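Local coordinates for protein starch synthase I (PDB 4HLN) that is a barley starch synthase, a glycosyltransferase built from two Rossmann-like domains in the GT-B arrangement, at residues A[187-198]-A[236-245]; A[413-421]-A[598-606]. All coordinates share one frame; numbering follows the deposited sequence.

Contact 1. Residues A[187-198]-A[236-245]; sequences IKIPCFGGSHEV and QFRYTLLCYA
Ile-189 and Val-198, one on each strand of the 187-198 hairpin, face helix 236-245, whose axis passes 9.4 Å from strand 187-190 at 124° and 9.8 Å from strand 195-198 at 66°. At the turn, Phe-192, His-196 and Phe-237 form an aromatic cluster that closes the beta-hairpin on the helix. With chi1 at 165°, CG opposite the backbone N, the Phe-237 ring is swung to the turn, where its rim serves two T-shaped stacks: CD1 points at the face of Phe-192, with ring centroids 4.9 Å apart, while CE1 sits over the middle of the His-196 ring. Phe-237 CB adds a CH-pi contact, 3.7 Å from the Phe-192 centroid. His-196 NE2 makes weak bonds to the carbonyl oxygens of Cys-191 and Phe-192, which may bias the imidazole rotation. Further along the helix, Ile-189 splits its two branches: CG2 lies over the face of Tyr-244, 3.8 Å from the ring centroid, and CD1 comes 3.8 Å from Leu-241 CD2. Ile-187 CD1 reaches Ala-245 CA at 3.7 Å, and alongside it Val-198 CG2 lies 4.1 Å from Ala-245 CB. Tyr-244 OH is bonded to Leu-316 O. The hairpin thus lays outermost strand 181-190 of the nine-stranded sheet and its neighbour 195-205 over helix 235-252; Leu-279 of helix 276-284 meets Tyr-244, and Phe-347 of helix 347-354 touches Gln-236 and Thr-240.

Contact 2. Residues A[413-421]-A[598-606]; sequences YSVDDLSGK and EGLMKRGMT
Val-415 and Leu-418 are the two bumps that the loop leading into helix 419-432 presses onto helix 598-606. Val-415 uses a single methyl: CG2 drops into a hollow bounded by Lys-602, Met-605 and Thr-606, coming 3.7 Å from Met-605 CB and 3.8 Å from Thr-606 CG2. Leu-418 fills the next hollow along the helix, among Glu-598, Met-601, Lys-602 and Met-605, residues spaced i, i+3, i+4 and i+7 on one face of the helix. Its branches divide the work, CD1 meeting Met-601 CE at 3.9 Å and CD2 lying 3.9 Å from Met-605 SD. The helix returns bumps of its own. Met-605 bends at its last torsion (chi3 63°), which carries its CE methyl to the edge of the Tyr-413 ring, 3.9 Å from CE1, and close to the backbone at Val-415 N. Met-601, bent the same way, rests its CE against both Leu-418 CD1 and Lys-421 CD. Lys-602 instead runs out straight, its shaft along Val-415 and its NZ in a long salt bridge with Glu-598. The loop keeps its shape through an ST motif at Ser-414, whose OG accepts from Asp-417 N. One face of Tyr-413 is covered by Lys-421 CB. Tyr-413 OH bonds Tyr-537 O, and Lys-421 NZ is held by the carbonyls of Ala-513 and Tyr-537 and by Thr-539 OG1. Helix 594-606 packs on both the start of helix 419-432 and strand 540-544, whose Val-540 touches Leu-600 and Met-601.

Overall arrangement
The two contacts belong to different halves of the protein: contact 1 packs the edge of the nine-stranded sheet onto a helix, whereas contact 2 lies beside the six-stranded parallel sheet. They fall on opposite sides of the chain's centre, with their own centres 54 Å apart and nearest atoms about 36 Å apart, so neither touches the other. Along the chain they follow in series. Contact 2 is the one closer to the glycan but does not line its pocket: the side chain of Glu-598 is about 11 Å from a bound alpha-D-glucopyranose, Ser-596 of the pocket is on the same helix, and Phe-556 of the pocket touches Leu-600 and Arg-603.

Contact 1. Residues A[187-198]-A[236-245]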
loop_
_atom_site.group_PDB
_atom_site.type_symbol
_atom_site.label_atom_id
_atom_site.label_comp_id
_atom_site.label_asym_id
_atom_site.label_seq_id
_atom_site.Cartn_x
_atom_site.Cartn_y
_atom_site.Cartn_z
ATOM N N ILE A 187 -2.346 17.843 26.268
ATOM C CA ILE A 187 -0.980 17.738 26.773
ATOM C C ILE A 187 -0.156 18.917 26.329
ATOM O O ILE A 187 -0.504 19.610 25.359
ATOM C CB ILE A 187 -0.277 16.450 26.348
ATOM C CG1 ILE A 187 -0.088 16.420 24.836
ATOM C CG2 ILE A 187 -1.064 15.227 26.831
ATOM C CD1 ILE A 187 0.535 15.134 24.329
ATOM N N LYS A 188 0.915 19.163 27.073
ATOM C CA LYS A 188 1.875 20.210 26.728
ATOM C C LYS A 188 3.188 19.560 26.337
ATOM O O LYS A 188 3.834 18.875 27.150
ATOM C CB LYS A 188 2.062 21.233 27.862
ATOM C CG LYS A 188 0.889 22.195 28.009
ATOM C CD LYS A 188 1.170 23.301 29.019
ATOM C CE LYS A 188 -0.126 24.001 29.469
ATOM N NZ LYS A 188 -0.913 23.226 30.501
ATOM N N ILE A 189 3.556 19.763 25.073
ATOM C CA ILE A 189 4.750 19.170 24.474
ATOM C C ILE A 189 5.911 20.157 24.436
ATOM O O ILE A 189 5.834 21.196 23.778
ATOM C CB ILE A 189 4.465 18.730 23.040
ATOM C CG1 ILE A 189 3.217 17.833 23.005
ATOM C CG2 ILE A 189 5.687 18.062 22.455
ATOM C CD1 ILE A 189 2.589 17.681 21.610
ATOM N N PRO A 190 6.991 19.843 25.153
ATOM C CA PRO A 190 8.175 20.709 25.105
ATOM C C PRO A 190 8.992 20.409 23.841
ATOM O O PRO A 190 9.543 19.312 23.676
ATOM C CB PRO A 190 8.940 20.314 26.371
ATOM C CG PRO A 190 8.632 18.839 26.492
ATOM C CD PRO A 190 7.209 18.654 25.994
ATOM N N CYS A 191 9.035 21.383 22.941
ATOM C CA CYS A 191 9.795 21.264 21.705
ATOM C C CYS A 191 9.716 22.575 20.948
ATOM O O CYS A 191 8.958 23.468 21.315
ATOM C CB CYS A 191 9.262 20.122 20.831
ATOM S SG CYS A 191 7.581 20.379 20.170
ATOM N N PHE A 192 10.508 22.687 19.891
ATOM C CA PHE A 192 10.533 23.888 19.063
ATOM C C PHE A 192 10.585 25.192 19.838
ATOM O O PHE A 192 9.754 26.092 19.632
ATOM C CB PHE A 192 9.386 23.866 18.069
ATOM C CG PHE A 192 9.602 22.883 16.977
ATOM C CD1 PHE A 192 10.145 23.294 15.754
ATOM C CD2 PHE A 192 9.329 21.531 17.186
ATOM C CE1 PHE A 192 10.383 22.381 14.742
ATOM C CE2 PHE A 192 9.552 20.611 16.181
ATOM C CZ PHE A 192 10.086 21.037 14.947
ATOM N N GLY A 193 11.586 25.278 20.715
ATOM C CA GLY A 193 11.859 26.478 21.484
ATOM C C GLY A 193 10.650 26.923 22.280
ATOM O O GLY A 193 10.188 28.060 22.161
ATOM N N GLY A 194 10.128 26.015 23.089
ATOM C CA GLY A 194 8.972 26.331 23.889
ATOM C C GLY A 194 8.159 25.122 24.280
ATOM O O GLY A 194 8.675 24.003 24.435
ATOM N N SER A 195 6.867 25.360 24.441
ATOM C CA SER A 195 5.974 24.337 24.934
ATOM C C SER A 195 4.667 24.509 24.204
ATOM O O SER A 195 4.061 25.573 24.251
ATOM C CB SER A 195 5.771 24.516 26.429
ATOM O OG SER A 195 5.217 23.349 26.996
ATOM N N HIS A 196 4.238 23.471 23.505
ATOM C CA HIS A 196 3.034 23.589 22.689
ATOM C C HIS A 196 1.933 22.647 23.157
ATOM O O HIS A 196 2.182 21.516 23.567
ATOM C CB HIS A 196 3.372 23.362 21.215
ATOM C CG HIS A 196 4.571 24.133 20.762
ATOM N ND1 HIS A 196 4.474 25.300 20.033
ATOM C CD2 HIS A 196 5.893 23.921 20.964
ATOM C CE1 HIS A 196 5.687 25.768 19.797
ATOM N NE2 HIS A 196 6.565 24.950 20.352
ATOM N N GLU A 197 0.705 23.117 23.100
ATOM C CA GLU A 197 -0.380 22.294 23.592
ATOM C C GLU A 197 -1.193 21.727 22.457
ATOM O O GLU A 197 -1.514 22.437 21.501
ATOM C CB GLU A 197 -1.296 23.100 24.493
ATOM C CG GLU A 197 -2.481 22.309 24.976
ATOM C CD GLU A 197 -3.369 23.118 25.888
ATOM O OE1 GLU A 197 -2.822 23.791 26.795
ATOM O OE2 GLU A 197 -4.604 23.091 25.686
ATOM N N VAL A 198 -1.516 20.444 22.573
ATOM C CA VAL A 198 -2.483 19.800 21.703
ATOM C C VAL A 198 -3.642 19.288 22.567
ATOM O O VAL A 198 -3.491 19.107 23.782
ATOM C CB VAL A 198 -1.849 18.631 20.908
ATOM C CG1 VAL A 198 -0.661 19.129 20.090
ATOM C CG2 VAL A 198 -1.388 17.541 21.851
ATOM N N GLN A 236 7.691 19.646 9.680
ATOM C CA GLN A 236 8.474 18.927 10.665
ATOM C C GLN A 236 7.914 19.179 12.062
ATOM O O GLN A 236 7.768 18.264 12.850
ATOM C CB GLN A 236 9.936 19.329 10.594
ATOM C CG GLN A 236 10.813 18.588 11.592
ATOM C CD GLN A 236 12.188 19.212 11.734
ATOM O OE1 GLN A 236 12.312 20.402 12.051
ATOM N NE2 GLN A 236 13.235 18.414 11.492
ATOM N N PHE A 237 7.572 20.425 12.342
ATOM C CA PHE A 237 6.971 20.789 13.609
ATOM C C PHE A 237 5.586 20.151 13.816
ATOM O O PHE A 237 5.286 19.611 14.900
ATOM C CB PHE A 237 6.898 22.317 13.713
ATOM C CG PHE A 237 5.985 22.815 14.791
ATOM C CD1 PHE A 237 6.282 22.598 16.131
ATOM C CD2 PHE A 237 4.824 23.504 14.467
ATOM C CE1 PHE A 237 5.428 23.061 17.135
ATOM C CE2 PHE A 237 3.965 23.974 15.468
ATOM C CZ PHE A 237 4.263 23.757 16.800
ATOM N N ARG A 238 4.744 20.220 12.787
ATOM C CA ARG A 238 3.375 19.714 12.885
ATOM C C ARG A 238 3.391 18.234 13.231
ATOM O O ARG A 238 2.663 17.781 14.111
ATOM C CB ARG A 238 2.600 19.892 11.571
ATOM C CG ARG A 238 2.296 21.323 11.164
ATOM C CD ARG A 238 2.110 21.405 9.658
ATOM N NE ARG A 238 0.714 21.407 9.245
ATOM C CZ ARG A 238 0.247 20.754 8.185
ATOM N NH1 ARG A 238 1.072 20.033 7.450
ATOM N NH2 ARG A 238 -1.044 20.812 7.865
ATOM N N TYR A 239 4.233 17.480 12.537
ATOM C CA TYR A 239 4.213 16.037 12.676
ATOM C C TYR A 239 5.009 15.531 13.877
ATOM O O TYR A 239 4.780 14.433 14.373
ATOM C CB TYR A 239 4.563 15.378 11.345
ATOM C CG TYR A 239 3.465 15.669 10.370
ATOM C CD1 TYR A 239 3.640 16.566 9.329
ATOM C CD2 TYR A 239 2.201 15.103 10.550
ATOM C CE1 TYR A 239 2.587 16.860 8.454
ATOM C CE2 TYR A 239 1.160 15.374 9.692
ATOM C CZ TYR A 239 1.352 16.251 8.639
ATOM O OH TYR A 239 0.290 16.511 7.794
ATOM N N THR A 240 5.904 16.376 14.364
ATOM C CA THR A 240 6.503 16.198 15.678
ATOM C C THR A 240 5.411 16.203 16.763
ATOM O O THR A 240 5.413 15.353 17.660
ATOM C CB THR A 240 7.562 17.303 15.940
ATOM O OG1 THR A 240 8.658 17.110 15.044
ATOM C CG2 THR A 240 8.107 17.260 17.359
ATOM N N LEU A 241 4.472 17.145 16.669
ATOM C CA LEU A 241 3.385 17.223 17.638
ATOM C C LEU A 241 2.582 15.937 17.589
ATOM O O LEU A 241 2.250 15.351 18.632
ATOM C CB LEU A 241 2.463 18.402 17.351
ATOM C CG LEU A 241 3.060 19.796 17.502
ATOM C CD1 LEU A 241 2.004 20.875 17.273
ATOM C CD2 LEU A 241 3.730 19.962 18.850
ATOM N N LEU A 242 2.289 15.507 16.361
ATOM C CA LEU A 242 1.513 14.306 16.126
ATOM C C LEU A 242 2.130 13.152 16.889
ATOM O O LEU A 242 1.430 12.380 17.537
ATOM C CB LEU A 242 1.489 13.962 14.637
ATOM C CG LEU A 242 0.797 12.625 14.394
ATOM C CD1 LEU A 242 -0.616 12.631 15.009
ATOM C CD2 LEU A 242 0.746 12.269 12.934
ATOM N N CYS A 243 3.453 13.047 16.814
ATOM C CA CYS A 243 4.151 11.893 17.347
ATOM C C CYS A 243 4.186 11.883 18.870
ATOM O O CYS A 243 3.912 10.860 19.482
ATOM C CB CYS A 243 5.555 11.801 16.750
ATOM S SG CYS A 243 5.582 11.172 15.036
ATOM N N TYR A 244 4.503 13.020 19.483
ATOM C CA TYR A 244 4.427 13.133 20.935
ATOM C C TYR A 244 3.019 12.793 21.460
ATOM O O TYR A 244 2.861 12.059 22.441
ATOM C CB TYR A 244 4.829 14.539 21.395
ATOM C CG TYR A 244 6.319 14.738 21.542
ATOM C CD1 TYR A 244 6.982 14.315 22.694
ATOM C CD2 TYR A 244 7.069 15.358 20.532
ATOM C CE1 TYR A 244 8.339 14.492 22.845
ATOM C CE2 TYR A 244 8.437 15.538 20.666
ATOM C CZ TYR A 244 9.066 15.099 21.825
ATOM O OH TYR A 244 10.416 15.258 21.987
ATOM N N ALA A 245 2.010 13.337 20.791
ATOM C CA ALA A 245 0.630 13.139 21.172
ATOM C C ALA A 245 0.290 11.660 21.142
ATOM O O ALA A 245 -0.352 11.136 22.041
ATOM C CB ALA A 245 -0.288 13.910 20.221
#

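Contact 2. Residues A[413-421]-A[598-606]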
loop_
_atom_site.group_PDB
_atom_site.type_symbol
_atom_site.label_atom_id
_atom_site.label_comp_id
_atom_site.label_asym_id
_atom_site.label_seq_id
_atom_site.Cartn_x
_atom_site.Cartn_y
_atom_site.Cartn_z
ATOM N N TYR A 413 -19.710 -17.203 -13.011
ATOM C CA TYR A 413 -18.892 -18.400 -13.000
ATOM C C TYR A 413 -18.161 -18.560 -11.667
ATOM O O TYR A 413 -18.145 -17.651 -10.834
ATOM C CB TYR A 413 -17.906 -18.388 -14.176
ATOM C CG TYR A 413 -16.869 -17.274 -14.153
ATOM C CD1 TYR A 413 -15.649 -17.442 -13.514
ATOM C CD2 TYR A 413 -17.099 -16.073 -14.801
ATOM C CE1 TYR A 413 -14.697 -16.438 -13.510
ATOM C CE2 TYR A 413 -16.155 -15.066 -14.811
ATOM C CZ TYR A 413 -14.957 -15.246 -14.163
ATOM O OH TYR A 413 -14.024 -14.225 -14.169
ATOM N N SER A 414 -17.555 -19.723 -11.472
ATOM C CA SER A 414 -16.864 -20.011 -10.229
ATOM C C SER A 414 -15.666 -20.887 -10.536
ATOM O O SER A 414 -15.440 -21.253 -11.692
ATOM C CB SER A 414 -17.801 -20.727 -9.254
ATOM O OG SER A 414 -18.195 -21.988 -9.772
ATOM N N VAL A 415 -14.895 -21.221 -9.505
ATOM C CA VAL A 415 -13.738 -22.076 -9.691
ATOM C C VAL A 415 -14.186 -23.462 -10.171
ATOM O O VAL A 415 -13.444 -24.176 -10.844
ATOM C CB VAL A 415 -12.903 -22.167 -8.399
ATOM C CG1 VAL A 415 -13.144 -23.495 -7.696
ATOM C CG2 VAL A 415 -11.429 -21.990 -8.712
ATOM N N ASP A 416 -15.421 -23.823 -9.845
ATOM C CA ASP A 416 -15.945 -25.142 -10.185
ATOM C C ASP A 416 -16.542 -25.164 -11.585
ATOM O O ASP A 416 -16.617 -26.212 -12.219
ATOM C CB ASP A 416 -16.996 -25.569 -9.161
ATOM C CG ASP A 416 -16.515 -25.398 -7.726
ATOM O OD1 ASP A 416 -15.774 -26.284 -7.241
ATOM O OD2 ASP A 416 -16.875 -24.380 -7.085
ATOM N N ASP A 417 -16.973 -24.000 -12.060
ATOM C CA ASP A 417 -17.566 -23.888 -13.384
ATOM C C ASP A 417 -17.099 -22.629 -14.104
ATOM O O ASP A 417 -17.612 -21.530 -13.869
ATOM C CB ASP A 417 -19.087 -23.894 -13.294
ATOM C CG ASP A 417 -19.744 -23.847 -14.659
ATOM O OD1 ASP A 417 -20.877 -23.324 -14.752
ATOM O OD2 ASP A 417 -19.123 -24.328 -15.638
ATOM N N LEU A 418 -16.132 -22.798 -14.996
ATOM C CA LEU A 418 -15.533 -21.663 -15.682
ATOM C C LEU A 418 -16.208 -21.307 -17.016
ATOM O O LEU A 418 -15.779 -20.380 -17.711
ATOM C CB LEU A 418 -14.049 -21.928 -15.896
ATOM C CG LEU A 418 -13.226 -22.053 -14.612
ATOM C CD1 LEU A 418 -11.767 -22.268 -14.948
ATOM C CD2 LEU A 418 -13.391 -20.818 -13.736
ATOM N N SER A 419 -17.264 -22.034 -17.367
ATOM C CA SER A 419 -17.884 -21.872 -18.676
ATOM C C SER A 419 -18.397 -20.444 -18.845
ATOM O O SER A 419 -18.451 -19.916 -19.959
ATOM C CB SER A 419 -19.017 -22.891 -18.871
ATOM O OG SER A 419 -20.142 -22.599 -18.049
ATOM N N GLY A 420 -18.754 -19.823 -17.725
ATOM C CA GLY A 420 -19.316 -18.490 -17.736
ATOM C C GLY A 420 -18.298 -17.449 -18.157
ATOM O O GLY A 420 -18.645 -16.408 -18.725
ATOM N N LYS A 421 -17.031 -17.721 -17.882
ATOM C CA LYS A 421 -15.996 -16.755 -18.202
ATOM C C LYS A 421 -15.828 -16.623 -19.720
ATOM O O LYS A 421 -15.607 -15.526 -20.246
ATOM C CB LYS A 421 -14.680 -17.121 -17.515
ATOM C CG LYS A 421 -13.697 -15.976 -17.461
ATOM C CD LYS A 421 -12.310 -16.430 -17.007
ATOM C CE LYS A 421 -11.249 -15.351 -17.257
ATOM N NZ LYS A 421 -11.462 -14.118 -16.455
ATOM N N GLU A 598 -5.498 -23.297 -16.984
ATOM C CA GLU A 598 -6.571 -23.580 -16.035
ATOM C C GLU A 598 -6.065 -23.642 -14.595
ATOM O O GLU A 598 -6.744 -23.204 -13.669
ATOM C CB GLU A 598 -7.282 -24.889 -16.390
ATOM C CG GLU A 598 -8.358 -24.759 -17.467
ATOM C CD GLU A 598 -9.719 -25.306 -17.023
ATOM O OE1 GLU A 598 -9.814 -25.858 -15.900
ATOM O OE2 GLU A 598 -10.696 -25.178 -17.800
ATOM N N GLY A 599 -4.876 -24.194 -14.400
ATOM C CA GLY A 599 -4.320 -24.291 -13.066
ATOM C C GLY A 599 -3.956 -22.927 -12.518
ATOM O O GLY A 599 -4.226 -22.629 -11.350
ATOM N N LEU A 600 -3.338 -22.095 -13.354
ATOM C CA LEU A 600 -2.959 -20.753 -12.931
ATOM C C LEU A 600 -4.184 -19.967 -12.475
ATOM O O LEU A 600 -4.133 -19.218 -11.492
ATOM C CB LEU A 600 -2.247 -20.022 -14.062
ATOM C CG LEU A 600 -0.741 -20.263 -14.102
ATOM C CD1 LEU A 600 -0.190 -19.963 -15.479
ATOM C CD2 LEU A 600 -0.023 -19.438 -13.027
ATOM N N MET A 601 -5.286 -20.149 -13.197
ATOM C CA MET A 601 -6.535 -19.473 -12.873
ATOM C C MET A 601 -7.105 -19.970 -11.558
ATOM O O MET A 601 -7.325 -19.192 -10.626
ATOM C CB MET A 601 -7.556 -19.683 -13.984
ATOM C CG MET A 601 -7.127 -19.105 -15.322
ATOM S SD MET A 601 -8.048 -19.793 -16.734
ATOM C CE MET A 601 -9.737 -19.272 -16.417
ATOM N N LYS A 602 -7.342 -21.275 -11.486
ATOM C CA LYS A 602 -7.939 -21.873 -10.300
ATOM C C LYS A 602 -7.144 -21.542 -9.029
ATOM O O LYS A 602 -7.726 -21.320 -7.955
ATOM C CB LYS A 602 -8.127 -23.382 -10.496
ATOM C CG LYS A 602 -9.191 -23.713 -11.560
ATOM C CD LYS A 602 -9.587 -25.187 -11.584
ATOM C CE LYS A 602 -10.798 -25.426 -12.478
ATOM N NZ LYS A 602 -11.345 -26.808 -12.336
ATOM N N ARG A 603 -5.821 -21.480 -9.159
ATOM C CA ARG A 603 -4.987 -21.114 -8.028
ATOM C C ARG A 603 -5.280 -19.681 -7.590
ATOM O O ARG A 603 -5.413 -19.406 -6.393
ATOM C CB ARG A 603 -3.506 -21.312 -8.348
ATOM C CG ARG A 603 -2.845 -22.378 -7.477
ATOM C CD ARG A 603 -2.202 -23.474 -8.300
ATOM N NE ARG A 603 -1.153 -22.953 -9.168
ATOM C CZ ARG A 603 -0.910 -23.411 -10.393
ATOM N NH1 ARG A 603 0.063 -22.878 -11.129
ATOM N NH2 ARG A 603 -1.645 -24.404 -10.882
ATOM N N GLY A 604 -5.408 -18.777 -8.561
ATOM C CA GLY A 604 -5.726 -17.391 -8.263
ATOM C C GLY A 604 -7.060 -17.244 -7.560
ATOM O O GLY A 604 -7.192 -16.523 -6.563
ATOM N N MET A 605 -8.059 -17.951 -8.076
ATOM C CA MET A 605 -9.421 -17.808 -7.589
ATOM C C MET A 605 -9.633 -18.415 -6.208
ATOM O O MET A 605 -10.464 -17.934 -5.431
ATOM C CB MET A 605 -10.387 -18.423 -8.588
ATOM C CG MET A 605 -10.108 -17.962 -10.009
ATOM S SD MET A 605 -11.132 -18.802 -11.225
ATOM C CE MET A 605 -12.738 -18.250 -10.684
ATOM N N THR A 606 -8.884 -19.469 -5.901
ATOM C CA THR A 606 -9.031 -20.114 -4.604
ATOM C C THR A 606 -8.289 -19.376 -3.487
ATOM O O THR A 606 -8.630 -19.557 -2.327
ATOM C CB THR A 606 -8.640 -21.607 -4.628
ATOM O OG1 THR A 606 -7.388 -21.759 -5.298
ATOM C CG2 THR A 606 -9.693 -22.430 -5.358
#